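Local coordinates for N-carbamoylsarcosine amidase related protein (Thermoplasma acidophilum, PDB 3EEF), which binds a zinc ion and probably hydrolyses an amide bond, as an N-carbamoylsarcosine amidase of the isochorismatase family, at residues P3-V8 with L43-V48; I110-L115 with R137-E142. All blocks are in the same frame, centred on the assembly; numbering follows the deposited sequence.

Contact 1 of 2, residues P3-V8 with L43-V48; sequences PALVVV and LPVVYV
Val46 O is gripped twice from across the strand pair. Val7 N donates a nearly straight hydrogen bond to it, 2.8 Å from N to Val46 O. Val6 CA adds a CA-H...O contact at 3.4 Å to the same Val46 O. Leu5 O is held in a similar way, with Val46 N at 2.8 Å and Val45 CA close by. The Val46 N-H meets this oxygen almost head-on, at a C=O...N angle of 171°. Leu5 N to Pro44 O and Val48 N to Val7 O complete the parallel pairing.

Val7 and Tyr47 lie side by side and point the same way. Val7 CB comes within 3.9 Å of Tyr47 CD1, and Val7 CG2 sits over one face of the ring. Leu5 is on this face too, packed on Val34 and Phe38 of helix 22-40. Val6 and Val48 meet on the other face, with CG1 of Val6 3.7 Å from CG2 of Val48. With CG1 anti to the carbonyl carbon (chi1 -69°), CG2 of Val48 falls between the backbone N and the carbonyl carbon, and there it also meets Val8 CG2, at 4.0 Å. Helix 101-107 packs on Ala4 and Val46.

Strand 3-8, helix 22-40 and strand 45-50 form a beta-alpha-beta crossover, typical of the alpha/beta fold of the isochorismatase family.

Contact 2 of 2, residues I110-L115 with R137-E142; sequences IDTVVL and RIIVVE
Val114 and Val141 meet at an angle through one methyl each, CG1 of Val114 lying 3.7 Å from CG2 of Val141. The other methyl of Val114, CG2, faces Ile139 CB. Thr112 is on the same sheet face and turns two different groups to the neighbouring strand. Its CG2, anti to the backbone N (chi1 -56° for OG1), reaches the end of Ile139 at CD1, 3.8 Å away. Its OG1 lies beside Arg137 CB. The two side chains run alongside each other at first, but Arg137 bends at chi2 and chi3 and leads its guanidinium away.

Thr112 OG1 donates a hydrogen bond of 3.0 Å to Asp111 OD1, coming from above the carboxylate plane. Lys2 N also binds Asp111 OD1. An alanine in place of Thr112 would probably leave Asp111 OD1 without its hydroxyl donor and open a gap beside the end of Ile139.

On the opposite face Val113 and Ile138 stand side by side. Leu115 comes obliquely to Ile138, with CD1 3.9 Å from Ile138 CG2. Ala131 of helix 123-133 packs against both Val113 and Ile138.

The backbones pair in parallel. Arg137 O accepts from Val113 N at 2.8 Å and takes a CA-H...O contact from Thr112 CA. Ile139 O likewise accepts from Leu115 N, 2.8 Å away. The final bond, Val141 N to Leu115 O, is weak at 3.3 Å.

The pair joins the two strands of a beta-alpha-beta unit. Alternate backbone groups bond between them, while Thr112 and Val114 bond to strand 3-8 and Ile138 to Thr164. Asp111 and Arg137 lie at the start and Glu142 past the end, so backbone bonds and aliphatic packing, rather than charge, hold the pair.

In the fold
Contacts 1 and 2 belong to one parallel sheet, and their centres are about 9 Å apart. Strands 3-8 and 112-116 are neighbours and join them. Ala4 O and Val114 N are 2.8 Å apart, a probable hydrogen bond. Val6 N and Val114 O make another at 2.8 Å. Leu5 CD1 packs on Val114 O. Strand 3-8 is thus paired on one edge in contact 1 and on the other by a strand of contact 2. The zinc site of Asp50, His52, Glu58 and His65 lies nearer contact 1. The Val8 side chain is about 9 Å from the zinc ion, and Asp50 ends strand 45-50. Contact 2 is away from that site.

Contact 1 of 2, residues P3-V8 with L43-V48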
ATOM      1  N   PRO A   3      21.408   7.966   4.881  1.00 48.94           N
ATOM      2  CA  PRO A   3      20.187   8.633   5.213  1.00 46.91           C
ATOM      3  C   PRO A   3      19.652   9.522   4.111  1.00 45.48           C
ATOM      4  O   PRO A   3      20.424  10.015   3.265  1.00 45.36           O
ATOM      5  CB  PRO A   3      20.603   9.491   6.391  1.00 47.80           C
ATOM      6  CG  PRO A   3      21.997   9.942   6.000  1.00 49.77           C
ATOM      7  CD  PRO A   3      22.582   8.800   5.203  1.00 49.96           C
ATOM      8  N   ALA A   4      18.331   9.748   4.146  1.00 41.72           N
ATOM      9  CA  ALA A   4      17.717  10.797   3.350  1.00 37.75           C
ATOM     10  C   ALA A   4      16.994  11.744   4.263  1.00 38.27           C
ATOM     11  O   ALA A   4      16.484  11.342   5.317  1.00 38.77           O
ATOM     12  CB  ALA A   4      16.758  10.204   2.354  1.00 36.06           C
ATOM     13  N   LEU A   5      16.925  13.003   3.852  1.00 36.21           N
ATOM     14  CA  LEU A   5      16.217  13.996   4.651  1.00 38.26           C
ATOM     15  C   LEU A   5      14.802  14.177   4.097  1.00 39.31           C
ATOM     16  O   LEU A   5      14.630  14.415   2.910  1.00 38.09           O
ATOM     17  CB  LEU A   5      16.972  15.321   4.664  1.00 36.01           C
ATOM     18  CG  LEU A   5      16.324  16.484   5.385  1.00 39.13           C
ATOM     19  CD1 LEU A   5      16.369  16.307   6.944  1.00 30.17           C
ATOM     20  CD2 LEU A   5      17.000  17.775   4.905  1.00 33.42           C
ATOM     21  N   VAL A   6      13.811  14.021   4.970  1.00 38.65           N
ATOM     22  CA  VAL A   6      12.410  14.196   4.617  1.00 37.67           C
ATOM     23  C   VAL A   6      11.926  15.445   5.328  1.00 36.88           C
ATOM     24  O   VAL A   6      11.971  15.504   6.555  1.00 36.45           O
ATOM     25  CB  VAL A   6      11.544  12.962   4.997  1.00 39.16           C
ATOM     26  CG1 VAL A   6      10.094  13.179   4.619  1.00 35.12           C
ATOM     27  CG2 VAL A   6      12.066  11.724   4.301  1.00 35.23           C
ATOM     28  N   VAL A   7      11.520  16.449   4.545  1.00 36.08           N
ATOM     29  CA  VAL A   7      11.142  17.763   5.066  1.00 36.78           C
ATOM     30  C   VAL A   7       9.634  17.896   5.020  1.00 37.95           C
ATOM     31  O   VAL A   7       9.053  18.110   3.932  1.00 38.60           O
ATOM     32  CB  VAL A   7      11.753  18.924   4.250  1.00 38.03           C
ATOM     33  CG1 VAL A   7      11.461  20.206   4.951  1.00 34.32           C
ATOM     34  CG2 VAL A   7      13.298  18.779   4.057  1.00 34.14           C
ATOM     35  N   VAL A   8       8.996  17.787   6.187  1.00 36.63           N
ATOM     36  CA  VAL A   8       7.525  17.668   6.246  1.00 38.71           C
ATOM     37  C   VAL A   8       6.754  19.014   6.379  1.00 39.61           C
ATOM     38  O   VAL A   8       6.912  19.702   7.368  1.00 40.04           O
ATOM     39  CB  VAL A   8       7.085  16.716   7.402  1.00 38.65           C
ATOM     40  CG1 VAL A   8       5.552  16.478   7.345  1.00 36.10           C
ATOM     41  CG2 VAL A   8       7.895  15.359   7.346  1.00 31.64           C
ATOM     42  N   LEU A  43      23.402  13.802  -0.393  1.00 53.11           N
ATOM     43  CA  LEU A  43      22.353  12.864   0.032  1.00 51.56           C
ATOM     44  C   LEU A  43      20.977  13.397  -0.346  1.00 49.47           C
ATOM     45  O   LEU A  43      20.788  14.607  -0.404  1.00 49.37           O
ATOM     46  CB  LEU A  43      22.432  12.637   1.543  1.00 51.58           C
ATOM     47  CG  LEU A  43      23.721  12.000   2.074  1.00 52.69           C
ATOM     48  CD1 LEU A  43      23.857  12.250   3.549  1.00 48.12           C
ATOM     49  CD2 LEU A  43      23.737  10.500   1.786  1.00 52.89           C
ATOM     50  N   PRO A  44      19.996  12.493  -0.556  1.00 48.32           N
ATOM     51  CA  PRO A  44      18.679  12.898  -1.020  1.00 46.08           C
ATOM     52  C   PRO A  44      17.917  13.793  -0.030  1.00 44.62           C
ATOM     53  O   PRO A  44      17.932  13.564   1.182  1.00 42.37           O
ATOM     54  CB  PRO A  44      17.937  11.568  -1.208  1.00 47.30           C
ATOM     55  CG  PRO A  44      18.959  10.499  -1.110  1.00 49.64           C
ATOM     56  CD  PRO A  44      20.052  11.052  -0.269  1.00 48.82           C
ATOM     57  N   VAL A  45      17.257  14.799  -0.582  1.00 45.45           N
ATOM     58  CA  VAL A  45      16.381  15.694   0.174  1.00 44.26           C
ATOM     59  C   VAL A  45      15.014  15.633  -0.477  1.00 43.30           C
ATOM     60  O   VAL A  45      14.894  15.843  -1.684  1.00 43.57           O
ATOM     61  CB  VAL A  45      16.887  17.108   0.126  1.00 45.99           C
ATOM     62  CG1 VAL A  45      15.804  18.084   0.661  1.00 42.16           C
ATOM     63  CG2 VAL A  45      18.217  17.213   0.913  1.00 43.12           C
ATOM     64  N   VAL A  46      13.995  15.316   0.319  1.00 41.39           N
ATOM     65  CA  VAL A  46      12.647  15.144  -0.177  1.00 39.21           C
ATOM     66  C   VAL A  46      11.643  15.991   0.604  1.00 40.17           C
ATOM     67  O   VAL A  46      11.467  15.804   1.795  1.00 35.68           O
ATOM     68  CB  VAL A  46      12.216  13.664  -0.050  1.00 40.29           C
ATOM     69  CG1 VAL A  46      10.799  13.485  -0.613  1.00 33.54           C
ATOM     70  CG2 VAL A  46      13.248  12.736  -0.742  1.00 35.02           C
ATOM     71  N   TYR A  47      10.980  16.902  -0.088  1.00 41.41           N
ATOM     72  CA  TYR A  47       9.938  17.692   0.507  1.00 41.95           C
ATOM     73  C   TYR A  47       8.634  16.960   0.292  1.00 40.52           C
ATOM     74  O   TYR A  47       8.329  16.557  -0.822  1.00 39.78           O
ATOM     75  CB  TYR A  47       9.853  19.081  -0.141  1.00 43.54           C
ATOM     76  CG  TYR A  47      11.064  19.989   0.068  1.00 45.51           C
ATOM     77  CD1 TYR A  47      11.037  21.023   1.004  1.00 43.99           C
ATOM     78  CD2 TYR A  47      12.219  19.826  -0.685  1.00 44.70           C
ATOM     79  CE1 TYR A  47      12.135  21.862   1.171  1.00 45.46           C
ATOM     80  CE2 TYR A  47      13.326  20.657  -0.509  1.00 46.74           C
ATOM     81  CZ  TYR A  47      13.279  21.671   0.413  1.00 46.12           C
ATOM     82  OH  TYR A  47      14.379  22.498   0.566  1.00 50.04           O
ATOM     83  N   VAL A  48       7.867  16.801   1.373  1.00 40.32           N
ATOM     84  CA  VAL A  48       6.550  16.210   1.314  1.00 39.60           C
ATOM     85  C   VAL A  48       5.543  17.254   1.857  1.00 39.05           C
ATOM     86  O   VAL A  48       5.556  17.553   3.031  1.00 41.13           O
ATOM     87  CB  VAL A  48       6.488  14.846   2.075  1.00 39.39           C
ATOM     88  CG1 VAL A  48       7.284  13.798   1.374  1.00 36.17           C
ATOM     89  CG2 VAL A  48       7.057  14.968   3.458  1.00 43.30           C
TER

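Contact 2 of 2, residues I110-L115 with R137-E142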
ATOM      1  N   ILE A 110      18.332   3.878   0.571  1.00 40.31           N
ATOM      2  CA  ILE A 110      18.245   4.513   1.893  1.00 38.17           C
ATOM      3  C   ILE A 110      17.866   3.546   3.006  1.00 37.24           C
ATOM      4  O   ILE A 110      17.044   2.668   2.805  1.00 39.36           O
ATOM      5  CB  ILE A 110      17.225   5.656   1.903  1.00 38.08           C
ATOM      6  CG1 ILE A 110      17.654   6.759   0.942  1.00 42.45           C
ATOM      7  CG2 ILE A 110      17.056   6.222   3.302  1.00 35.95           C
ATOM      8  CD1 ILE A 110      19.085   7.243   1.116  1.00 37.00           C
ATOM      9  N   ASP A 111      18.477   3.710   4.181  1.00 35.68           N
ATOM     10  CA  ASP A 111      18.119   2.881   5.336  1.00 38.07           C
ATOM     11  C   ASP A 111      17.739   3.687   6.594  1.00 36.78           C
ATOM     12  O   ASP A 111      17.318   3.118   7.597  1.00 38.33           O
ATOM     13  CB  ASP A 111      19.261   1.905   5.650  1.00 41.54           C
ATOM     14  CG  ASP A 111      20.531   2.624   6.083  1.00 49.34           C
ATOM     15  OD1 ASP A 111      20.482   3.858   6.257  1.00 53.88           O
ATOM     16  OD2 ASP A 111      21.571   1.956   6.235  1.00 62.23           O
ATOM     17  N   THR A 112      17.858   5.012   6.531  1.00 38.94           N
ATOM     18  CA  THR A 112      17.560   5.878   7.648  1.00 37.98           C
ATOM     19  C   THR A 112      16.883   7.121   7.118  1.00 39.04           C
ATOM     20  O   THR A 112      17.358   7.710   6.127  1.00 38.63           O
ATOM     21  CB  THR A 112      18.837   6.293   8.370  1.00 42.40           C
ATOM     22  OG1 THR A 112      19.548   5.119   8.759  1.00 44.40           O
ATOM     23  CG2 THR A 112      18.534   7.148   9.645  1.00 38.70           C
ATOM     24  N   VAL A 113      15.787   7.524   7.756  1.00 36.53           N
ATOM     25  CA  VAL A 113      15.153   8.789   7.404  1.00 37.25           C
ATOM     26  C   VAL A 113      15.442   9.801   8.463  1.00 36.78           C
ATOM     27  O   VAL A 113      15.385   9.507   9.661  1.00 38.07           O
ATOM     28  CB  VAL A 113      13.600   8.665   7.205  1.00 38.37           C
ATOM     29  CG1 VAL A 113      13.307   7.847   5.922  1.00 33.64           C
ATOM     30  CG2 VAL A 113      12.934   8.072   8.419  1.00 35.00           C
ATOM     31  N   VAL A 114      15.807  10.990   8.031  1.00 36.68           N
ATOM     32  CA  VAL A 114      15.947  12.110   8.972  1.00 37.07           C
ATOM     33  C   VAL A 114      14.777  13.014   8.766  1.00 35.83           C
ATOM     34  O   VAL A 114      14.531  13.457   7.646  1.00 37.72           O
ATOM     35  CB  VAL A 114      17.237  12.898   8.743  1.00 39.15           C
ATOM     36  CG1 VAL A 114      17.345  14.009   9.779  1.00 31.83           C
ATOM     37  CG2 VAL A 114      18.424  11.950   8.818  1.00 36.27           C
ATOM     38  N   LEU A 115      14.041  13.267   9.835  1.00 38.73           N
ATOM     39  CA  LEU A 115      12.742  13.962   9.755  1.00 40.50           C
ATOM     40  C   LEU A 115      12.802  15.367  10.352  1.00 41.29           C
ATOM     41  O   LEU A 115      13.224  15.549  11.478  1.00 40.42           O
ATOM     42  CB  LEU A 115      11.678  13.166  10.521  1.00 38.65           C
ATOM     43  CG  LEU A 115      11.382  11.760  10.055  1.00 39.34           C
ATOM     44  CD1 LEU A 115      10.338  11.104  10.973  1.00 35.07           C
ATOM     45  CD2 LEU A 115      10.897  11.794   8.607  1.00 39.46           C
ATOM     46  N   ARG A 137      15.408   3.153   9.772  1.00 42.44           N
ATOM     47  CA  ARG A 137      15.743   3.781  11.065  1.00 42.16           C
ATOM     48  C   ARG A 137      15.334   5.236  10.994  1.00 41.80           C
ATOM     49  O   ARG A 137      15.225   5.814   9.899  1.00 39.74           O
ATOM     50  CB  ARG A 137      17.231   3.691  11.397  1.00 44.37           C
ATOM     51  CG  ARG A 137      17.759   2.265  11.566  1.00 47.00           C
ATOM     52  CD  ARG A 137      17.214   1.558  12.829  1.00 51.43           C
ATOM     53  NE  ARG A 137      17.377   2.344  14.065  1.00 56.15           N
ATOM     54  CZ  ARG A 137      18.545   2.643  14.668  1.00 67.12           C
ATOM     55  NH1 ARG A 137      19.711   2.236  14.161  1.00 67.83           N
ATOM     56  NH2 ARG A 137      18.550   3.362  15.804  1.00 64.13           N
ATOM     57  N   ILE A 138      15.095   5.826  12.172  1.00 41.20           N
ATOM     58  CA  ILE A 138      14.518   7.147  12.254  1.00 36.64           C
ATOM     59  C   ILE A 138      15.336   8.098  13.117  1.00 36.42           C
ATOM     60  O   ILE A 138      15.697   7.761  14.243  1.00 38.31           O
ATOM     61  CB  ILE A 138      13.084   7.100  12.828  1.00 37.64           C
ATOM     62  CG1 ILE A 138      12.171   6.199  11.950  1.00 44.16           C
ATOM     63  CG2 ILE A 138      12.522   8.548  12.946  1.00 28.00           C
ATOM     64  CD1 ILE A 138      10.855   5.654  12.620  1.00 30.32           C
ATOM     65  N   ILE A 139      15.574   9.301  12.594  1.00 32.39           N
ATOM     66  CA  ILE A 139      16.216  10.371  13.310  1.00 36.58           C
ATOM     67  C   ILE A 139      15.315  11.571  13.171  1.00 37.92           C
ATOM     68  O   ILE A 139      14.781  11.817  12.089  1.00 38.37           O
ATOM     69  CB  ILE A 139      17.613  10.715  12.672  1.00 37.64           C
ATOM     70  CG1 ILE A 139      18.556   9.503  12.785  1.00 41.90           C
ATOM     71  CG2 ILE A 139      18.235  11.985  13.296  1.00 37.23           C
ATOM     72  CD1 ILE A 139      19.915   9.705  12.083  1.00 43.82           C
ATOM     73  N   VAL A 140      15.143  12.305  14.264  1.00 39.08           N
ATOM     74  CA  VAL A 140      14.392  13.546  14.282  1.00 39.48           C
ATOM     75  C   VAL A 140      15.265  14.705  14.788  1.00 40.68           C
ATOM     76  O   VAL A 140      15.948  14.574  15.782  1.00 41.36           O
ATOM     77  CB  VAL A 140      13.170  13.401  15.196  1.00 41.46           C
ATOM     78  CG1 VAL A 140      12.267  14.638  15.086  1.00 34.31           C
ATOM     79  CG2 VAL A 140      12.409  12.153  14.837  1.00 36.25           C
ATOM     80  N   VAL A 141      15.260  15.827  14.078  1.00 43.05           N
ATOM     81  CA  VAL A 141      16.021  17.008  14.470  1.00 41.61           C
ATOM     82  C   VAL A 141      15.158  17.938  15.314  1.00 40.59           C
ATOM     83  O   VAL A 141      14.466  18.773  14.767  1.00 40.23           O
ATOM     84  CB  VAL A 141      16.546  17.732  13.225  1.00 44.90           C
ATOM     85  CG1 VAL A 141      17.450  18.923  13.597  1.00 41.27           C
ATOM     86  CG2 VAL A 141      17.285  16.727  12.355  1.00 41.11           C
ATOM     87  N   GLU A 142      15.221  17.781  16.642  1.00 42.39           N
ATOM     88  CA  GLU A 142      14.292  18.425  17.571  1.00 45.12           C
ATOM     89  C   GLU A 142      14.039  19.911  17.315  1.00 46.39           C
ATOM     90  O   GLU A 142      12.891  20.341  17.316  1.00 47.95           O
ATOM     91  CB  GLU A 142      14.702  18.206  19.037  1.00 45.87           C
ATOM     92  CG  GLU A 142      16.067  18.774  19.445  1.00 54.16           C
ATOM     93  CD  GLU A 142      16.447  18.509  20.925  1.00 58.97           C
ATOM     94  OE1 GLU A 142      15.630  18.004  21.723  1.00 58.02           O
ATOM     95  OE2 GLU A 142      17.599  18.812  21.293  1.00 67.15           O
TER